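Local coordinates for acetylcholine-binding protein (Bulinus truncatus, PDB 2BJ0) that binds acetylcholine and probably related nicotinic ligands, as a soluble pentameric counterpart of the ligand-binding domain of nicotinic receptors, at residues T143-N146 with K147-A150; F165-P168 with K169-L172. One frame throughout, in Å; residues are numbered along the deposited sequence.

In the fold
The two contacts come in series along the chain, at the loops on either side of strand 149-153. Contact 1 (143-150) is the turn that brings the chain from strand 133-141 into strand 149-153, whereas contact 2 (165-172) closes the following loop and starts strand 170-183. They lie on opposite sides of the chain's centre, with centres about 35 Å apart and nearest atoms about 24 Å apart. Their strands belong to different sheets of the immunoglobulin-like sandwich: 149-153 pairs with 25-40, and 170-183 with 190-202. Each also reaches a different neighbour, contact 1 the second subunit and contact 2 the third, so both turns border interfaces of the pentamer.

Contact 1. Residues T143-N146 with K147-A150; sequences THDN and KQFA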
loop_
_atom_site.group_PDB
_atom_site.type_symbol
_atom_site.label_atom_id
_atom_site.label_comp_id
_atom_site.label_asym_id
_atom_site.label_seq_id
_atom_site.Cartn_x
_atom_site.Cartn_y
_atom_site.Cartn_z
ATOM N N THR A 143 16.155 -14.827 7.657
ATOM C CA THR A 143 17.346 -14.997 6.836
ATOM C C THR A 143 18.684 -14.936 7.533
ATOM O O THR A 143 19.690 -15.025 6.836
ATOM C CB THR A 143 17.400 -13.941 5.668
ATOM O OG1 THR A 143 17.549 -12.632 6.238
ATOM C CG2 THR A 143 16.089 -13.908 4.901
ATOM N N HIS A 144 18.707 -14.794 8.868
ATOM C CA HIS A 144 19.960 -14.831 9.650
ATOM C C HIS A 144 20.005 -16.108 10.514
ATOM O O HIS A 144 19.171 -16.298 11.390
ATOM C CB HIS A 144 20.083 -13.589 10.570
ATOM C CG HIS A 144 20.131 -12.273 9.832
ATOM N ND1 HIS A 144 18.997 -11.548 9.520
ATOM C CD2 HIS A 144 21.179 -11.539 9.378
ATOM C CE1 HIS A 144 19.343 -10.446 8.872
ATOM N NE2 HIS A 144 20.661 -10.412 8.775
ATOM N N ASP A 145 20.957 -16.987 10.244
ATOM C CA ASP A 145 21.099 -18.251 11.028
ATOM C C ASP A 145 21.686 -17.943 12.408
ATOM O O ASP A 145 22.052 -16.803 12.671
ATOM C CB ASP A 145 21.949 -19.283 10.265
ATOM C CG ASP A 145 23.387 -18.824 10.049
ATOM O OD1 ASP A 145 23.955 -18.133 10.919
ATOM O OD2 ASP A 145 24.039 -19.105 9.026
ATOM N N ASN A 146 21.804 -18.942 13.289
ATOM C CA ASN A 146 22.169 -18.608 14.656
ATOM C C ASN A 146 23.660 -18.407 14.885
ATOM O O ASN A 146 24.091 -18.127 16.006
ATOM C CB ASN A 146 21.577 -19.571 15.667
ATOM C CG ASN A 146 22.042 -20.986 15.466
ATOM O OD1 ASN A 146 22.987 -21.252 14.713
ATOM N ND2 ASN A 146 21.361 -21.919 16.130
ATOM N N LYS A 147 24.436 -18.518 13.814
ATOM C CA LYS A 147 25.823 -18.059 13.835
ATOM C C LYS A 147 25.904 -16.543 13.807
ATOM O O LYS A 147 26.884 -15.984 14.262
ATOM C CB LYS A 147 26.600 -18.635 12.652
ATOM C CG LYS A 147 27.490 -19.831 12.949
ATOM C CD LYS A 147 26.808 -20.954 13.743
ATOM C CE LYS A 147 27.795 -22.122 13.998
ATOM N NZ LYS A 147 27.428 -22.980 15.187
ATOM N N GLN A 148 24.865 -15.879 13.283
ATOM C CA GLN A 148 24.821 -14.403 13.206
ATOM C C GLN A 148 23.813 -13.783 14.169
ATOM O O GLN A 148 24.077 -12.752 14.751
ATOM C CB GLN A 148 24.495 -13.966 11.774
ATOM C CG GLN A 148 25.608 -14.241 10.812
ATOM C CD GLN A 148 25.342 -13.719 9.413
ATOM O OE1 GLN A 148 24.356 -13.035 9.167
ATOM N NE2 GLN A 148 26.224 -14.061 8.488
ATOM N N PHE A 149 22.679 -14.452 14.359
ATOM C CA PHE A 149 21.516 -13.890 15.031
ATOM C C PHE A 149 21.052 -14.900 16.070
ATOM O O PHE A 149 20.434 -15.890 15.722
ATOM C CB PHE A 149 20.449 -13.742 13.956
ATOM C CG PHE A 149 19.201 -13.015 14.357
ATOM C CD1 PHE A 149 18.239 -13.605 15.162
ATOM C CD2 PHE A 149 18.898 -11.788 13.758
ATOM C CE1 PHE A 149 17.058 -12.955 15.470
ATOM C CE2 PHE A 149 17.695 -11.141 14.030
ATOM C CZ PHE A 149 16.765 -11.720 14.887
ATOM N N ALA A 150 21.348 -14.662 17.345
ATOM C CA ALA A 150 20.901 -15.592 18.378
ATOM C C ALA A 150 19.752 -15.006 19.170
ATOM O O ALA A 150 19.848 -13.895 19.642
ATOM C CB ALA A 150 22.070 -15.968 19.297
HETATM O O HOH W 1 18.488 -17.251 13.706
#
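His144 and Phe149 meet at their CB atoms, 3.4 Å apart, and from there their rings run out nearly parallel. The planes are tilted by 22°, but the rings are slid so far apart, with centroids separated by 5.8 Å, that they barely overlap. Phe149 has its CG anti to the backbone N (chi1 -172°), which swings the ring obliquely past His144 and sets CD2 near the CB of that residue. At the edge of the imidazole, CD2 of His144 faces OE1 of Gln148 at 3.5 Å, with the amide and ring planes steeply inclined to each other. Their polar atoms are held elsewhere: ND1 of His144 by Asp84, and NE2 of Gln148 by the backbone oxygen of Gln72 of the second subunit.

Asp145 sits at the hinge. Its O accepts two bonds, from Gln148 N above the carbonyl plane and from Phe149 N in that plane, each 3.0 Å long; the first closes a beta turn over Asn146 and Lys147. The side chain curls back to add an Asx turn: OD1 takes Lys147 N at 3.0 Å from above the carboxylate plane, while OD2 holds Asn189. In this receptor family the loop after strand 133-141 is probably loop B of the ligand site, and the turn probably belongs to the part that closes that loop.

Replacing Asp145 by an alanine removes the carboxylate, and the Lys147 amide and the Asn189 side chain would probably be left without that mate, the turn resting on its backbone bonds.

Across the turn, CA of Asn146 points a C-H at Phe149 O, 3.4 Å away. A water donates to the same Phe149 O and to His144 O, bridging the two arms of the turn.

Contact 2. Residues F165-P168 with K169-L172; sequences FDSP and KFDL
Phe165 lies over Leu172 across the turn, and the fit can be traced from its CB outwards. A chi1 of -175° swings the ring away from the backbone N and across the turn. CB starts 3.8 Å from CD2 of Leu172, and CG follows close to the same methyl. The ring then spreads over the leucine. On one side Phe165 CD2 presses on Leu172 CD2 at 3.5 Å; on the other, CD1 meets Leu172 CB. That CB stands over the centre of the face, 3.7 Å from the ring centroid and only 10° off the normal, a CH-pi contact. Further out, CE1 has Phe170 O at the ring edge, in plane, at 3.7 Å, and CZ at the tip still rests on Leu172 CB.

The other end of the turn is polar. Ser167 OG is gripped twice, by Lys169 N and by Phe170 N, each at 2.9 Å. Lys169 itself runs off toward a neighbouring copy, where NZ bonds to the backbone oxygen of Glu42 of the third subunit. Behind the turn, Phe165 and Phe170 both lean on Ile36 of strand 25-40. The bond from Lys169 N makes this an ST turn, with Phe170 N adding a second bond to the same oxygen, and it leads the chain into strand 170-183, one of the two outermost strands, within this chain, of a four-stranded sheet in the beta sandwich.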
loop_
_atom_site.group_PDB
_atom_site.type_symbol
_atom_site.label_atom_id
_atom_site.label_comp_id
_atom_site.label_asym_id
_atom_site.label_seq_id
_atom_site.Cartn_x
_atom_site.Cartn_y
_atom_site.Cartn_z
ATOM N N PHE A 165 -3.660 -8.441 28.487
ATOM C CA PHE A 165 -4.717 -9.032 27.685
ATOM C C PHE A 165 -6.104 -8.502 28.096
ATOM O O PHE A 165 -6.402 -8.400 29.288
ATOM C CB PHE A 165 -4.659 -10.562 27.765
ATOM C CG PHE A 165 -5.647 -11.239 26.873
ATOM C CD1 PHE A 165 -6.952 -11.482 27.310
ATOM C CD2 PHE A 165 -5.299 -11.587 25.575
ATOM C CE1 PHE A 165 -7.892 -12.078 26.465
ATOM C CE2 PHE A 165 -6.232 -12.195 24.720
ATOM C CZ PHE A 165 -7.522 -12.455 25.170
ATOM N N ASP A 166 -6.956 -8.182 27.116
ATOM C CA ASP A 166 -8.290 -7.654 27.395
ATOM C C ASP A 166 -9.169 -8.002 26.209
ATOM O O ASP A 166 -8.887 -7.563 25.094
ATOM C CB ASP A 166 -8.194 -6.122 27.566
ATOM C CG ASP A 166 -9.429 -5.484 28.234
ATOM O OD1 ASP A 166 -10.448 -6.168 28.536
ATOM O OD2 ASP A 166 -9.444 -4.249 28.508
ATOM N N SER A 167 -10.225 -8.788 26.429
ATOM C CA SER A 167 -11.225 -9.038 25.397
ATOM C C SER A 167 -12.610 -9.209 26.021
ATOM O O SER A 167 -12.708 -9.867 27.044
ATOM C CB SER A 167 -10.857 -10.302 24.613
ATOM O OG SER A 167 -11.949 -10.771 23.833
ATOM N N PRO A 168 -13.663 -8.623 25.443
ATOM C CA PRO A 168 -15.025 -8.945 25.858
ATOM C C PRO A 168 -15.500 -10.290 25.327
ATOM O O PRO A 168 -16.485 -10.819 25.828
ATOM C CB PRO A 168 -15.861 -7.805 25.266
ATOM C CG PRO A 168 -15.110 -7.363 24.065
ATOM C CD PRO A 168 -13.654 -7.576 24.402
ATOM N N LYS A 169 -14.768 -10.866 24.371
ATOM C CA LYS A 169 -15.172 -12.085 23.686
ATOM C C LYS A 169 -14.452 -13.375 24.133
ATOM O O LYS A 169 -15.016 -14.472 24.019
ATOM C CB LYS A 169 -14.940 -11.893 22.202
ATOM C CG LYS A 169 -15.986 -11.013 21.533
ATOM C CD LYS A 169 -17.022 -11.939 20.939
ATOM C CE LYS A 169 -18.395 -11.579 21.385
ATOM N NZ LYS A 169 -19.356 -12.446 20.642
ATOM N N PHE A 170 -13.200 -13.263 24.578
ATOM C CA PHE A 170 -12.418 -14.469 24.914
ATOM C C PHE A 170 -11.739 -14.397 26.261
ATOM O O PHE A 170 -11.361 -13.320 26.686
ATOM C CB PHE A 170 -11.355 -14.730 23.831
ATOM C CG PHE A 170 -11.915 -14.781 22.434
ATOM C CD1 PHE A 170 -12.571 -15.924 21.972
ATOM C CD2 PHE A 170 -11.815 -13.678 21.592
ATOM C CE1 PHE A 170 -13.123 -15.962 20.676
ATOM C CE2 PHE A 170 -12.349 -13.712 20.289
ATOM C CZ PHE A 170 -13.011 -14.836 19.843
ATOM N N ASP A 171 -11.574 -15.554 26.920
ATOM C CA ASP A 171 -10.774 -15.692 28.144
ATOM C C ASP A 171 -9.425 -16.248 27.723
ATOM O O ASP A 171 -9.379 -17.302 27.111
ATOM C CB ASP A 171 -11.368 -16.758 29.098
ATOM C CG ASP A 171 -12.591 -16.290 29.857
ATOM O OD1 ASP A 171 -12.622 -15.129 30.340
ATOM O OD2 ASP A 171 -13.591 -17.041 30.029
ATOM N N LEU A 172 -8.331 -15.578 28.058
ATOM C CA LEU A 172 -7.034 -16.166 27.855
ATOM C C LEU A 172 -6.675 -17.035 29.067
ATOM O O LEU A 172 -6.509 -16.522 30.166
ATOM C CB LEU A 172 -5.984 -15.077 27.690
ATOM C CG LEU A 172 -4.543 -15.485 27.428
ATOM C CD1 LEU A 172 -4.405 -16.309 26.147
ATOM C CD2 LEU A 172 -3.734 -14.212 27.330
#